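Local coordinates for protein diadenosine tetraphosphatase, putative (Trypanosoma brucei, PDB 2QJC) that probably hydrolyses diadenosine tetraphosphate or other phosphate compounds at a two-manganese centre, as a member of the calcineurin-like phosphoesterase family, at residues L38-F43 with C240-P245; D48-V53 with R68-L73; P127-I132 with D151-D156; L144-P149 with R162-K167. One frame throughout, in Å; residues are numbered along the deposited sequence.

Contact 1. Residues L38-F43 with C240-P245; sequences LRAVSF and CIISVP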
loop_
_atom_site.group_PDB
_atom_site.type_symbol
_atom_site.label_atom_id
_atom_site.label_comp_id
_atom_site.label_asym_id
_atom_site.label_seq_id
_atom_site.Cartn_x
_atom_site.Cartn_y
_atom_site.Cartn_z
ATOM N N LEU A 38 -8.443 5.725 12.035
ATOM C CA LEU A 38 -7.695 5.439 13.251
ATOM C C LEU A 38 -8.633 5.378 14.457
ATOM O O LEU A 38 -8.472 4.523 15.339
ATOM C CB LEU A 38 -6.599 6.483 13.455
ATOM C CG LEU A 38 -5.489 6.422 12.396
ATOM C CD1 LEU A 38 -4.465 7.509 12.661
ATOM C CD2 LEU A 38 -4.822 5.049 12.409
ATOM N N ARG A 39 -9.613 6.281 14.495
ATOM C CA ARG A 39 -10.595 6.276 15.573
ATOM C C ARG A 39 -11.470 5.043 15.397
ATOM O O ARG A 39 -11.904 4.433 16.374
ATOM C CB ARG A 39 -11.487 7.528 15.529
ATOM C CG ARG A 39 -10.830 8.796 16.055
ATOM C CD ARG A 39 -11.850 9.916 16.213
ATOM N NE ARG A 39 -12.328 10.418 14.928
ATOM C CZ ARG A 39 -11.650 11.257 14.157
ATOM N NH1 ARG A 39 -10.461 11.701 14.534
ATOM N NH2 ARG A 39 -12.164 11.653 13.008
ATOM N N ALA A 40 -11.717 4.678 14.142
ATOM C CA ALA A 40 -12.549 3.524 13.823
ATOM C C ALA A 40 -11.947 2.174 14.234
ATOM O O ALA A 40 -12.661 1.168 14.297
ATOM C CB ALA A 40 -12.875 3.516 12.331
ATOM N N VAL A 41 -10.646 2.137 14.502
ATOM C CA VAL A 41 -10.015 0.884 14.916
ATOM C C VAL A 41 -9.495 0.999 16.344
ATOM O O VAL A 41 -8.933 0.046 16.886
ATOM C CB VAL A 41 -8.824 0.487 13.996
ATOM C CG1 VAL A 41 -9.262 0.492 12.539
ATOM C CG2 VAL A 41 -7.649 1.427 14.221
ATOM N N SER A 42 -9.677 2.174 16.941
ATOM C CA SER A 42 -9.225 2.431 18.305
ATOM C C SER A 42 -7.710 2.294 18.387
ATOM O O SER A 42 -7.179 1.580 19.242
ATOM C CB SER A 42 -9.893 1.456 19.282
ATOM O OG SER A 42 -11.306 1.563 19.223
ATOM N N PHE A 43 -7.025 2.989 17.483
ATOM C CA PHE A 43 -5.570 2.978 17.410
ATOM C C PHE A 43 -4.952 3.443 18.726
ATOM O O PHE A 43 -5.289 4.512 19.237
ATOM C CB PHE A 43 -5.107 3.889 16.272
ATOM C CG PHE A 43 -3.619 3.914 16.081
ATOM C CD1 PHE A 43 -2.957 2.822 15.532
ATOM C CD2 PHE A 43 -2.876 5.025 16.466
ATOM C CE1 PHE A 43 -1.575 2.838 15.373
ATOM C CE2 PHE A 43 -1.497 5.049 16.312
ATOM C CZ PHE A 43 -0.846 3.956 15.767
ATOM N N CYS A 240 -9.390 -9.003 9.936
ATOM C CA CYS A 240 -10.692 -8.362 9.777
ATOM C C CYS A 240 -10.574 -6.998 9.105
ATOM O O CYS A 240 -9.665 -6.220 9.399
ATOM C CB CYS A 240 -11.378 -8.205 11.137
ATOM S SG CYS A 240 -11.898 -9.770 11.896
ATOM N N ILE A 241 -11.506 -6.712 8.205
ATOM C CA ILE A 241 -11.508 -5.446 7.487
ATOM C C ILE A 241 -12.423 -4.406 8.144
ATOM O O ILE A 241 -13.616 -4.640 8.330
ATOM C CB ILE A 241 -11.965 -5.645 6.015
ATOM C CG1 ILE A 241 -11.171 -6.783 5.366
ATOM C CG2 ILE A 241 -11.774 -4.361 5.225
ATOM C CD1 ILE A 241 -9.679 -6.544 5.316
ATOM N N ILE A 242 -11.843 -3.264 8.504
ATOM C CA ILE A 242 -12.585 -2.157 9.098
ATOM C C ILE A 242 -12.414 -0.958 8.168
ATOM O O ILE A 242 -11.295 -0.616 7.787
ATOM C CB ILE A 242 -12.037 -1.772 10.485
ATOM C CG1 ILE A 242 -12.332 -2.881 11.496
ATOM C CG2 ILE A 242 -12.652 -0.455 10.941
ATOM C CD1 ILE A 242 -11.782 -2.599 12.878
ATOM N N SER A 243 -13.523 -0.317 7.806
ATOM C CA SER A 243 -13.462 0.830 6.913
ATOM C C SER A 243 -14.367 1.972 7.350
ATOM O O SER A 243 -15.245 1.806 8.195
ATOM C CB SER A 243 -13.850 0.411 5.492
ATOM O OG SER A 243 -15.213 0.025 5.436
ATOM N N VAL A 244 -14.132 3.133 6.751
ATOM C CA VAL A 244 -14.907 4.336 7.014
ATOM C C VAL A 244 -15.186 4.990 5.663
ATOM O O VAL A 244 -14.553 4.652 4.656
ATOM C CB VAL A 244 -14.127 5.348 7.890
ATOM C CG1 VAL A 244 -13.849 4.753 9.257
ATOM C CG2 VAL A 244 -12.834 5.742 7.204
ATOM N N PRO A 245 -16.146 5.927 5.623
ATOM C CA PRO A 245 -16.501 6.629 4.386
ATOM C C PRO A 245 -15.307 7.346 3.754
ATOM O O PRO A 245 -14.482 7.924 4.461
ATOM C CB PRO A 245 -17.576 7.609 4.852
ATOM C CG PRO A 245 -18.270 6.831 5.938
ATOM C CD PRO A 245 -17.098 6.252 6.703
#
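Ala40 and Val41, in the final turn of helix 31-41, lie against Ile242 and Val244 of strand 240-245, a helix-on-sheet contact in the calcineurin-like phosphoesterase fold. The strand is outermost in its five-stranded mixed sheet, and its partner 230-236 separates it from strand 21-24, which leads into the helix.

No hydrogen bond crosses between the segments; the contact is apolar. Val41 CG1 settles against two ends of Ile242 at once, 3.9 Å from CG2 and 4.0 Å from CD1, the two side chains crossing obliquely. Ile242 has its CG1 branch anti to its carbonyl carbon (chi1 -69°), which leaves CG2 on the other side of CB, and both branches can face the helix. The same CG2 also meets backbone, 3.7 Å from Ala40 O.

Polar atoms close the helix behind this patch. Ser42, with positive phi, completes a Schellman motif in which Phe43 N bonds to Leu38 O at 3.0 Å, and Arg20 takes up Val41 O. Ser243 points away from the helix and bonds to Arg230.

The packing is tightest at Val244, whose CG1 lies only 3.5 Å from Ala40 CB.

Contact 2. Residues D48-V53 with R68-L73; sequences DTLVAV and RLLKRL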
loop_
_atom_site.group_PDB
_atom_site.type_symbol
_atom_site.label_atom_id
_atom_site.label_comp_id
_atom_site.label_asym_id
_atom_site.label_seq_id
_atom_site.Cartn_x
_atom_site.Cartn_y
_atom_site.Cartn_z
ATOM N N ASP A 48 -0.181 -0.391 19.183
ATOM C CA ASP A 48 -0.386 -0.895 17.832
ATOM C C ASP A 48 0.699 -0.395 16.889
ATOM O O ASP A 48 1.399 0.578 17.179
ATOM C CB ASP A 48 -1.746 -0.455 17.279
ATOM C CG ASP A 48 -2.892 -0.823 18.192
ATOM O OD1 ASP A 48 -2.893 -1.961 18.698
ATOM O OD2 ASP A 48 -3.798 0.017 18.390
ATOM N N THR A 49 0.829 -1.079 15.758
ATOM C CA THR A 49 1.791 -0.708 14.736
ATOM C C THR A 49 0.956 -0.420 13.499
ATOM O O THR A 49 0.024 -1.163 13.182
ATOM C CB THR A 49 2.758 -1.854 14.438
ATOM O OG1 THR A 49 3.382 -2.269 15.656
ATOM C CG2 THR A 49 3.836 -1.405 13.461
ATOM N N LEU A 50 1.271 0.670 12.815
ATOM C CA LEU A 50 0.526 1.048 11.622
ATOM C C LEU A 50 1.395 0.857 10.380
ATOM O O LEU A 50 2.576 1.209 10.381
ATOM C CB LEU A 50 0.078 2.509 11.742
ATOM C CG LEU A 50 -0.755 3.102 10.602
ATOM C CD1 LEU A 50 -2.018 2.261 10.364
ATOM C CD2 LEU A 50 -1.130 4.535 10.963
ATOM N N VAL A 51 0.816 0.276 9.334
ATOM C CA VAL A 51 1.546 0.058 8.081
ATOM C C VAL A 51 0.675 0.446 6.882
ATOM O O VAL A 51 -0.424 -0.078 6.720
ATOM C CB VAL A 51 1.966 -1.428 7.915
ATOM C CG1 VAL A 51 2.828 -1.590 6.685
ATOM C CG2 VAL A 51 2.703 -1.914 9.152
ATOM N N ALA A 52 1.162 1.365 6.052
ATOM C CA ALA A 52 0.431 1.796 4.858
ATOM C C ALA A 52 0.875 0.997 3.632
ATOM O O ALA A 52 1.997 0.498 3.585
ATOM C CB ALA A 52 0.663 3.281 4.612
ATOM N N VAL A 53 -0.004 0.879 2.639
ATOM C CA VAL A 53 0.323 0.148 1.416
ATOM C C VAL A 53 0.943 1.080 0.362
ATOM O O VAL A 53 1.245 0.665 -0.760
ATOM C CB VAL A 53 -0.926 -0.542 0.801
ATOM C CG1 VAL A 53 -1.540 -1.522 1.813
ATOM C CG2 VAL A 53 -1.941 0.506 0.338
ATOM N N ARG A 68 3.151 13.614 7.265
ATOM C CA ARG A 68 3.637 14.105 8.552
ATOM C C ARG A 68 2.944 13.403 9.715
ATOM O O ARG A 68 3.539 13.203 10.768
ATOM C CB ARG A 68 3.434 15.620 8.647
ATOM C CG ARG A 68 4.548 16.401 7.985
ATOM C CD ARG A 68 4.164 17.847 7.745
ATOM N NE ARG A 68 5.300 18.607 7.229
ATOM C CZ ARG A 68 5.193 19.758 6.576
ATOM N NH1 ARG A 68 3.995 20.288 6.356
ATOM N NH2 ARG A 68 6.284 20.373 6.134
ATOM N N LEU A 69 1.683 13.040 9.522
ATOM C CA LEU A 69 0.936 12.335 10.549
ATOM C C LEU A 69 1.569 10.958 10.745
ATOM O O LEU A 69 1.843 10.535 11.872
ATOM C CB LEU A 69 -0.531 12.173 10.131
ATOM C CG LEU A 69 -1.383 11.266 11.029
ATOM C CD1 LEU A 69 -1.334 11.774 12.464
ATOM C CD2 LEU A 69 -2.807 11.241 10.537
ATOM N N LEU A 70 1.800 10.259 9.639
ATOM C CA LEU A 70 2.404 8.934 9.696
ATOM C C LEU A 70 3.786 8.997 10.341
ATOM O O LEU A 70 4.173 8.092 11.089
ATOM C CB LEU A 70 2.495 8.332 8.289
ATOM C CG LEU A 70 1.126 8.090 7.641
ATOM C CD1 LEU A 70 1.293 7.653 6.196
ATOM C CD2 LEU A 70 0.364 7.039 8.444
ATOM N N LYS A 71 4.522 10.069 10.057
ATOM C CA LYS A 71 5.857 10.256 10.623
ATOM C C LYS A 71 5.813 10.417 12.147
ATOM O O LYS A 71 6.531 9.727 12.869
ATOM C CB LYS A 71 6.531 11.484 10.002
ATOM C CG LYS A 71 7.899 11.815 10.586
ATOM C CD LYS A 71 8.505 13.028 9.887
ATOM C CE LYS A 71 9.799 13.486 10.550
ATOM N NZ LYS A 71 10.826 12.406 10.631
ATOM N N ARG A 72 4.968 11.325 12.634
ATOM C CA ARG A 72 4.861 11.554 14.071
ATOM C C ARG A 72 4.363 10.303 14.791
ATOM O O ARG A 72 4.651 10.105 15.972
ATOM C CB ARG A 72 3.922 12.737 14.362
ATOM C CG ARG A 72 2.437 12.423 14.217
ATOM C CD ARG A 72 1.655 13.617 13.665
ATOM N NE ARG A 72 1.305 14.628 14.662
ATOM C CZ ARG A 72 0.426 14.442 15.644
ATOM N NH1 ARG A 72 -0.197 13.276 15.774
ATOM N NH2 ARG A 72 0.145 15.433 16.482
ATOM N N LEU A 73 3.618 9.457 14.083
ATOM C CA LEU A 73 3.092 8.228 14.675
ATOM C C LEU A 73 4.079 7.070 14.653
ATOM O O LEU A 73 3.838 6.034 15.270
ATOM C CB LEU A 73 1.807 7.794 13.965
ATOM C CG LEU A 73 0.565 8.644 14.226
ATOM C CD1 LEU A 73 -0.601 8.091 13.427
ATOM C CD2 LEU A 73 0.245 8.646 15.717
#
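Leu50 of strand 49-52 meets Leu70 and Leu73 on the inner side of helix 63-73, and the contact is built almost wholly from methyl groups. Its tight part is one pair: Leu50 CD2 stands 3.9 Å from Leu70 CD2, with the two side chains crossing at about a right angle. Leu50 holds CG trans to its own nitrogen (chi1 -179°), which sends the forked end out from the sheet to the helix. Leu70 leaves its backbone at a slant, and the CD2 branch makes up the difference.

Around that pair the fit is looser. Leu73 CD1 is 4.4 Å from Leu50 CD2, and Ala52 CB is 4.7 Å from Leu70 CD1, so at the alanine the strand only borders the helix. The far side of the helix is the wet one: Arg68, Lys71 and Arg72 are exposed there, and Arg68 forms a salt bridge with Asp118.

Strand, helix and strand 76-77 form a beta-alpha-beta unit, with 76-77 lying parallel beside 49-52 and Leu50 hydrogen-bonded through its backbone to Tyr76. On its other flank strand 49-52 pairs with 21-24, whose Ile22 and Val24 touch Leu50. Helix 31-41 lies alongside and fills in around the leucines, with Leu34 against Leu70.

Contact 3. Residues P127-I132 with D151-D156; sequences PHIIRI and DRQYED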
loop_
_atom_site.group_PDB
_atom_site.type_symbol
_atom_site.label_atom_id
_atom_site.label_comp_id
_atom_site.label_asym_id
_atom_site.label_seq_id
_atom_site.Cartn_x
_atom_site.Cartn_y
_atom_site.Cartn_z
ATOM N N PRO A 127 10.514 1.279 1.920
ATOM C CA PRO A 127 10.906 0.062 1.211
ATOM C C PRO A 127 9.765 -0.305 0.254
ATOM O O PRO A 127 8.709 0.337 0.257
ATOM C CB PRO A 127 11.064 -0.954 2.334
ATOM C CG PRO A 127 9.956 -0.569 3.266
ATOM C CD PRO A 127 10.030 0.965 3.279
ATOM N N HIS A 128 9.975 -1.332 -0.558
ATOM C CA HIS A 128 8.956 -1.774 -1.502
ATOM C C HIS A 128 8.099 -2.865 -0.869
ATOM O O HIS A 128 6.904 -2.991 -1.162
ATOM C CB HIS A 128 9.618 -2.329 -2.764
ATOM C CG HIS A 128 10.452 -1.331 -3.503
ATOM N ND1 HIS A 128 9.907 -0.359 -4.315
ATOM C CD2 HIS A 128 11.793 -1.150 -3.548
ATOM C CE1 HIS A 128 10.876 0.378 -4.828
ATOM N NE2 HIS A 128 12.032 -0.081 -4.378
ATOM N N ILE A 129 8.724 -3.654 -0.001
ATOM C CA ILE A 129 8.050 -4.765 0.654
ATOM C C ILE A 129 8.356 -4.835 2.144
ATOM O O ILE A 129 9.490 -4.625 2.561
ATOM C CB ILE A 129 8.479 -6.103 0.010
ATOM C CG1 ILE A 129 8.135 -6.089 -1.481
ATOM C CG2 ILE A 129 7.801 -7.278 0.714
ATOM C CD1 ILE A 129 8.762 -7.219 -2.269
ATOM N N ILE A 130 7.337 -5.133 2.944
ATOM C CA ILE A 130 7.520 -5.274 4.386
ATOM C C ILE A 130 6.966 -6.622 4.830
ATOM O O ILE A 130 5.814 -6.959 4.536
ATOM C CB ILE A 130 6.815 -4.140 5.178
ATOM C CG1 ILE A 130 7.493 -2.803 4.878
ATOM C CG2 ILE A 130 6.879 -4.426 6.692
ATOM C CD1 ILE A 130 6.788 -1.610 5.502
ATOM N N ARG A 131 7.799 -7.400 5.517
ATOM C CA ARG A 131 7.393 -8.710 6.016
ATOM C C ARG A 131 7.089 -8.617 7.515
ATOM O O ARG A 131 7.884 -8.066 8.282
ATOM C CB ARG A 131 8.504 -9.747 5.789
ATOM C CG ARG A 131 8.972 -9.884 4.352
ATOM C CD ARG A 131 9.954 -11.054 4.186
ATOM N NE ARG A 131 9.257 -12.320 3.969
ATOM C CZ ARG A 131 9.857 -13.478 3.703
ATOM N NH1 ARG A 131 11.179 -13.542 3.626
ATOM N NH2 ARG A 131 9.132 -14.569 3.481
ATOM N N ILE A 132 5.938 -9.154 7.917
ATOM C CA ILE A 132 5.490 -9.156 9.317
ATOM C C ILE A 132 5.222 -10.628 9.632
ATOM O O ILE A 132 4.066 -11.070 9.715
ATOM C CB ILE A 132 4.182 -8.337 9.484
ATOM C CG1 ILE A 132 4.391 -6.918 8.951
ATOM C CG2 ILE A 132 3.774 -8.278 10.962
ATOM C CD1 ILE A 132 3.099 -6.163 8.713
ATOM N N ASP A 151 12.807 -11.923 -2.121
ATOM C CA ASP A 151 13.988 -11.068 -2.163
ATOM C C ASP A 151 14.474 -10.765 -3.579
ATOM O O ASP A 151 15.405 -9.976 -3.769
ATOM C CB ASP A 151 15.117 -11.710 -1.354
ATOM C CG ASP A 151 14.746 -11.901 0.102
ATOM O OD1 ASP A 151 14.457 -10.892 0.779
ATOM O OD2 ASP A 151 14.738 -13.059 0.572
ATOM N N ARG A 152 13.846 -11.388 -4.570
ATOM C CA ARG A 152 14.229 -11.165 -5.959
ATOM C C ARG A 152 13.058 -10.676 -6.809
ATOM O O ARG A 152 12.852 -11.128 -7.937
ATOM C CB ARG A 152 14.827 -12.446 -6.544
ATOM C CG ARG A 152 16.125 -12.843 -5.861
ATOM C CD ARG A 152 16.809 -14.003 -6.553
ATOM N NE ARG A 152 18.084 -14.313 -5.915
ATOM C CZ ARG A 152 18.919 -15.262 -6.328
ATOM N NH1 ARG A 152 18.615 -16.001 -7.387
ATOM N NH2 ARG A 152 20.060 -15.468 -5.681
ATOM N N GLN A 153 12.297 -9.740 -6.250
ATOM C CA GLN A 153 11.158 -9.163 -6.948
ATOM C C GLN A 153 11.645 -7.897 -7.651
ATOM O O GLN A 153 12.747 -7.418 -7.377
ATOM C CB GLN A 153 10.052 -8.822 -5.948
ATOM C CG GLN A 153 9.454 -10.030 -5.202
ATOM C CD GLN A 153 8.370 -10.754 -5.991
ATOM O OE1 GLN A 153 7.503 -10.125 -6.606
ATOM N NE2 GLN A 153 8.400 -12.084 -5.956
ATOM N N TYR A 154 10.826 -7.365 -8.556
ATOM C CA TYR A 154 11.171 -6.157 -9.307
ATOM C C TYR A 154 10.245 -4.992 -8.965
ATOM O O TYR A 154 9.033 -5.161 -8.859
ATOM C CB TYR A 154 11.114 -6.449 -10.810
ATOM C CG TYR A 154 12.220 -7.369 -11.295
ATOM C CD1 TYR A 154 11.935 -8.491 -12.078
ATOM C CD2 TYR A 154 13.552 -7.110 -10.977
ATOM C CE1 TYR A 154 12.954 -9.332 -12.530
ATOM C CE2 TYR A 154 14.575 -7.939 -11.421
ATOM C CZ TYR A 154 14.274 -9.047 -12.195
ATOM O OH TYR A 154 15.293 -9.865 -12.622
ATOM N N GLU A 155 10.840 -3.813 -8.806
ATOM C CA GLU A 155 10.135 -2.589 -8.449
ATOM C C GLU A 155 8.941 -2.207 -9.323
ATOM O O GLU A 155 7.866 -1.877 -8.805
ATOM C CB GLU A 155 11.134 -1.430 -8.401
ATOM C CG GLU A 155 10.500 -0.051 -8.366
ATOM C CD GLU A 155 11.493 1.028 -7.993
ATOM O OE1 GLU A 155 12.690 0.872 -8.332
ATOM O OE2 GLU A 155 11.077 2.033 -7.371
ATOM N N ASP A 156 9.122 -2.238 -10.640
ATOM C CA ASP A 156 8.040 -1.888 -11.549
ATOM C C ASP A 156 6.831 -2.809 -11.346
ATOM O O ASP A 156 5.687 -2.350 -11.326
ATOM C CB ASP A 156 8.533 -1.945 -13.004
ATOM C CG ASP A 156 9.015 -3.332 -13.420
ATOM O OD1 ASP A 156 9.816 -3.943 -12.686
ATOM O OD2 ASP A 156 8.599 -3.808 -14.497
#
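His128, just before strand 129-132, and Ile129, its first residue, face Glu155 and Gln153 in the run leading into helix 155-160, with no hydrogen bond between the two segments. Taking the second segment in order, Asp151 comes first. Its OD2 is 4.7 Å from Arg131 NH1, too far for a salt bridge, though the opposite charges may attract weakly.

Gln153 follows and gives the contact its apolar part, CG lying 4.1 Å from Ile129 CD1 with the two chains at about a right angle. A bend at chi2 (-83°) then turns the amide away from the isoleucine, and OE1 accepts a hydrogen bond from His145 N.

Tyr154 holds the N-cap position, and Glu155 is the first helical residue. Its CB lies over one face of the His128 ring, while the extended chain brings the carboxylate round to the ring carbon CE1, 3.0 Å from OE2. The ring nitrogens are farther, NE2 at 3.8 Å from OE2 and ND1 at 4.1 Å, and the two planes are 68° apart. OE2 lies outward from CE1 rather than from a ring nitrogen, and any attraction would be at most a weak C-H...O one.

The arrangement sets a helix start beside the mixed sheet that holds strands 11-13 and 137-140 in this metallophosphoesterase fold, near the manganese site: the His128 side chain is about 7 Å from that of the metal ligand His141.

Contact 4. Residues L144-P149 with R162-K167; sequences LHPQRP and RNLIEK. With PO4 (phosphate ion), chain D.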
loop_
_atom_site.group_PDB
_atom_site.type_symbol
_atom_site.label_atom_id
_atom_site.label_comp_id
_atom_site.label_asym_id
_atom_site.label_seq_id
_atom_site.Cartn_x
_atom_site.Cartn_y
_atom_site.Cartn_z
ATOM N N LEU A 144 2.819 -9.184 -5.705
ATOM C CA LEU A 144 4.092 -9.898 -5.773
ATOM C C LEU A 144 4.022 -10.901 -6.922
ATOM O O LEU A 144 2.970 -11.485 -7.179
ATOM C CB LEU A 144 4.361 -10.651 -4.468
ATOM C CG LEU A 144 4.606 -9.830 -3.193
ATOM C CD1 LEU A 144 4.688 -10.769 -2.001
ATOM C CD2 LEU A 144 5.899 -9.033 -3.324
ATOM N N HIS A 145 5.128 -11.091 -7.629
ATOM C CA HIS A 145 5.129 -12.062 -8.720
ATOM C C HIS A 145 5.192 -13.437 -8.052
ATOM O O HIS A 145 6.153 -13.756 -7.351
ATOM C CB HIS A 145 6.330 -11.845 -9.642
ATOM C CG HIS A 145 6.221 -12.576 -10.943
ATOM N ND1 HIS A 145 6.115 -13.949 -11.020
ATOM C CD2 HIS A 145 6.151 -12.123 -12.218
ATOM C CE1 HIS A 145 5.982 -14.309 -12.283
ATOM N NE2 HIS A 145 6.000 -13.220 -13.030
ATOM N N PRO A 146 4.158 -14.268 -8.257
ATOM C CA PRO A 146 4.091 -15.609 -7.665
ATOM C C PRO A 146 5.144 -16.621 -8.103
ATOM O O PRO A 146 5.138 -17.755 -7.623
ATOM C CB PRO A 146 2.679 -16.065 -8.013
ATOM C CG PRO A 146 2.451 -15.402 -9.349
ATOM C CD PRO A 146 2.985 -14.014 -9.112
ATOM N N GLN A 147 6.047 -16.232 -8.996
ATOM C CA GLN A 147 7.074 -17.169 -9.449
ATOM C C GLN A 147 8.488 -16.688 -9.152
ATOM O O GLN A 147 9.465 -17.311 -9.574
ATOM C CB GLN A 147 6.919 -17.452 -10.954
ATOM C CG GLN A 147 5.539 -17.966 -11.337
ATOM C CD GLN A 147 5.430 -18.359 -12.805
ATOM O OE1 GLN A 147 5.893 -17.640 -13.694
ATOM N NE2 GLN A 147 4.793 -19.497 -13.065
ATOM N N ARG A 148 8.598 -15.581 -8.426
ATOM C CA ARG A 148 9.905 -15.038 -8.063
ATOM C C ARG A 148 10.049 -15.001 -6.544
ATOM O O ARG A 148 9.066 -14.798 -5.824
ATOM C CB ARG A 148 10.085 -13.611 -8.589
ATOM C CG ARG A 148 9.787 -13.398 -10.068
ATOM C CD ARG A 148 10.059 -11.942 -10.425
ATOM N NE ARG A 148 9.526 -11.563 -11.731
ATOM C CZ ARG A 148 10.043 -11.940 -12.897
ATOM N NH1 ARG A 148 11.116 -12.715 -12.935
ATOM N NH2 ARG A 148 9.484 -11.534 -14.028
ATOM N N PRO A 149 11.276 -15.218 -6.042
ATOM C CA PRO A 149 11.544 -15.197 -4.603
ATOM C C PRO A 149 11.268 -13.790 -4.074
ATOM O O PRO A 149 11.519 -12.800 -4.770
ATOM C CB PRO A 149 13.031 -15.557 -4.524
ATOM C CG PRO A 149 13.224 -16.457 -5.707
ATOM C CD PRO A 149 12.449 -15.719 -6.782
ATOM N N ARG A 162 -1.433 -5.404 -12.087
ATOM C CA ARG A 162 -2.868 -5.626 -11.929
ATOM C C ARG A 162 -3.210 -7.027 -12.446
ATOM O O ARG A 162 -4.047 -7.742 -11.872
ATOM C CB ARG A 162 -3.674 -4.596 -12.727
ATOM C CG ARG A 162 -3.595 -3.175 -12.206
ATOM C CD ARG A 162 -4.220 -2.205 -13.209
ATOM N NE ARG A 162 -3.741 -0.830 -13.034
ATOM C CZ ARG A 162 -4.220 0.017 -12.132
ATOM N NH1 ARG A 162 -5.196 -0.359 -11.316
ATOM N NH2 ARG A 162 -3.725 1.245 -12.051
ATOM N N ASN A 163 -2.529 -7.417 -13.520
ATOM C CA ASN A 163 -2.751 -8.698 -14.169
ATOM C C ASN A 163 -1.499 -9.556 -14.388
ATOM O O ASN A 163 -0.368 -9.072 -14.350
ATOM C CB ASN A 163 -3.424 -8.459 -15.531
ATOM C CG ASN A 163 -4.929 -8.225 -15.422
ATOM O OD1 ASN A 163 -5.432 -7.787 -14.387
ATOM N ND2 ASN A 163 -5.652 -8.514 -16.503
ATOM N N LEU A 164 -1.735 -10.842 -14.627
ATOM C CA LEU A 164 -0.686 -11.818 -14.917
ATOM C C LEU A 164 -1.167 -12.605 -16.146
ATOM O O LEU A 164 -2.280 -13.162 -16.157
ATOM C CB LEU A 164 -0.469 -12.765 -13.727
ATOM C CG LEU A 164 0.390 -12.239 -12.567
ATOM C CD1 LEU A 164 0.232 -13.152 -11.350
ATOM C CD2 LEU A 164 1.845 -12.152 -13.002
ATOM N N ILE A 165 -0.327 -12.632 -17.176
ATOM C CA ILE A 165 -0.650 -13.313 -18.425
ATOM C C ILE A 165 0.287 -14.488 -18.680
ATOM O O ILE A 165 1.512 -14.346 -18.608
ATOM C CB ILE A 165 -0.515 -12.360 -19.626
ATOM C CG1 ILE A 165 -1.206 -11.028 -19.323
ATOM C CG2 ILE A 165 -1.113 -13.013 -20.865
ATOM C CD1 ILE A 165 -0.962 -9.965 -20.369
ATOM N N GLU A 166 -0.292 -15.640 -18.996
ATOM C CA GLU A 166 0.503 -16.830 -19.270
ATOM C C GLU A 166 1.260 -16.622 -20.571
ATOM O O GLU A 166 0.657 -16.502 -21.634
ATOM C CB GLU A 166 -0.399 -18.065 -19.375
ATOM C CG GLU A 166 -1.313 -18.249 -18.171
ATOM C CD GLU A 166 -1.990 -19.606 -18.140
ATOM O OE1 GLU A 166 -1.274 -20.622 -18.003
ATOM O OE2 GLU A 166 -3.235 -19.657 -18.250
ATOM N N LYS A 167 2.586 -16.563 -20.471
ATOM C CA LYS A 167 3.457 -16.362 -21.626
ATOM C C LYS A 167 4.926 -16.401 -21.220
ATOM O O LYS A 167 5.428 -15.483 -20.572
ATOM C CB LYS A 167 3.151 -15.020 -22.301
ATOM C CG LYS A 167 2.939 -13.869 -21.330
ATOM C CD LYS A 167 2.998 -12.512 -22.019
ATOM C CE LYS A 167 4.426 -12.158 -22.417
ATOM N NZ LYS A 167 4.555 -10.732 -22.825
HETATM P P PO4 D . -3.871 4.253 -9.004
HETATM O O1 PO4 D . -5.372 4.601 -8.482
HETATM O O2 PO4 D . -3.931 2.840 -9.724
HETATM O O3 PO4 D . -3.434 5.360 -10.005
HETATM O O4 PO4 D . -2.919 4.178 -7.777
#
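Leu164 of strand 163-166 reaches over to Pro146 and His145 in the loop 144-149. From CB, which is directed at the loop, CG continues anti to the carbonyl carbon (chi1 -80°), and there the chain forks. CD1 goes to the proline ring and touches two of its carbons equally, CD and CG at 3.7 Å each. CD2 approaches the imidazole of His145 obliquely, 4.3 Å from NE2.

That imidazole is firmly held. ND1 accepts a hydrogen bond from Gln147 N (3.1 Å, 150° at the hydrogen), with the donor lying almost exactly in the ring plane, and NE2 bonds to Leu177 O. Arg148 CZ lies over the face opposite Leu164, offset toward the rim. Within the loop, His145 to Arg148 form a type I beta turn, closed by Arg148 N to His145 O at 3.2 Å.

Strand 163-166 is the middle strand of a three-stranded antiparallel sheet and enters it through a classic beta bulge, Arg162 and Asn163 both facing Thr180. Arg162 extends the other way, to a phosphate ion probably taken from the crystallisation liquor: NH2 donates to its O2 at 2.8 Å, near the guanidinium plane. NH1 pairs with Asp205, and His82 and Tyr227 also bond to the phosphate.

Contacts 1 and 2 share a hydrophobic layer through Leu38, whose CD1 is 4.0 Å from Leu73 CD1 and whose CD2 is 4.0 Å from Leu50 CD2. Behind contact 2 the two mixed sheets meet, Val51 CG1 lying 4.1 Å from Ile130 CD1 in contact 3. Contacts 3 and 4 interlock along the chain and touch where Ile129 CD1 lies 3.5 Å from Leu144 CD2. Contacts 1 and 4 sit on opposite sides of the chain's centre, their own centres about 31 Å apart. As for the metal site, a bound manganese is about 12 Å from the His128 side chain, and one is about 13 Å from that of Leu70.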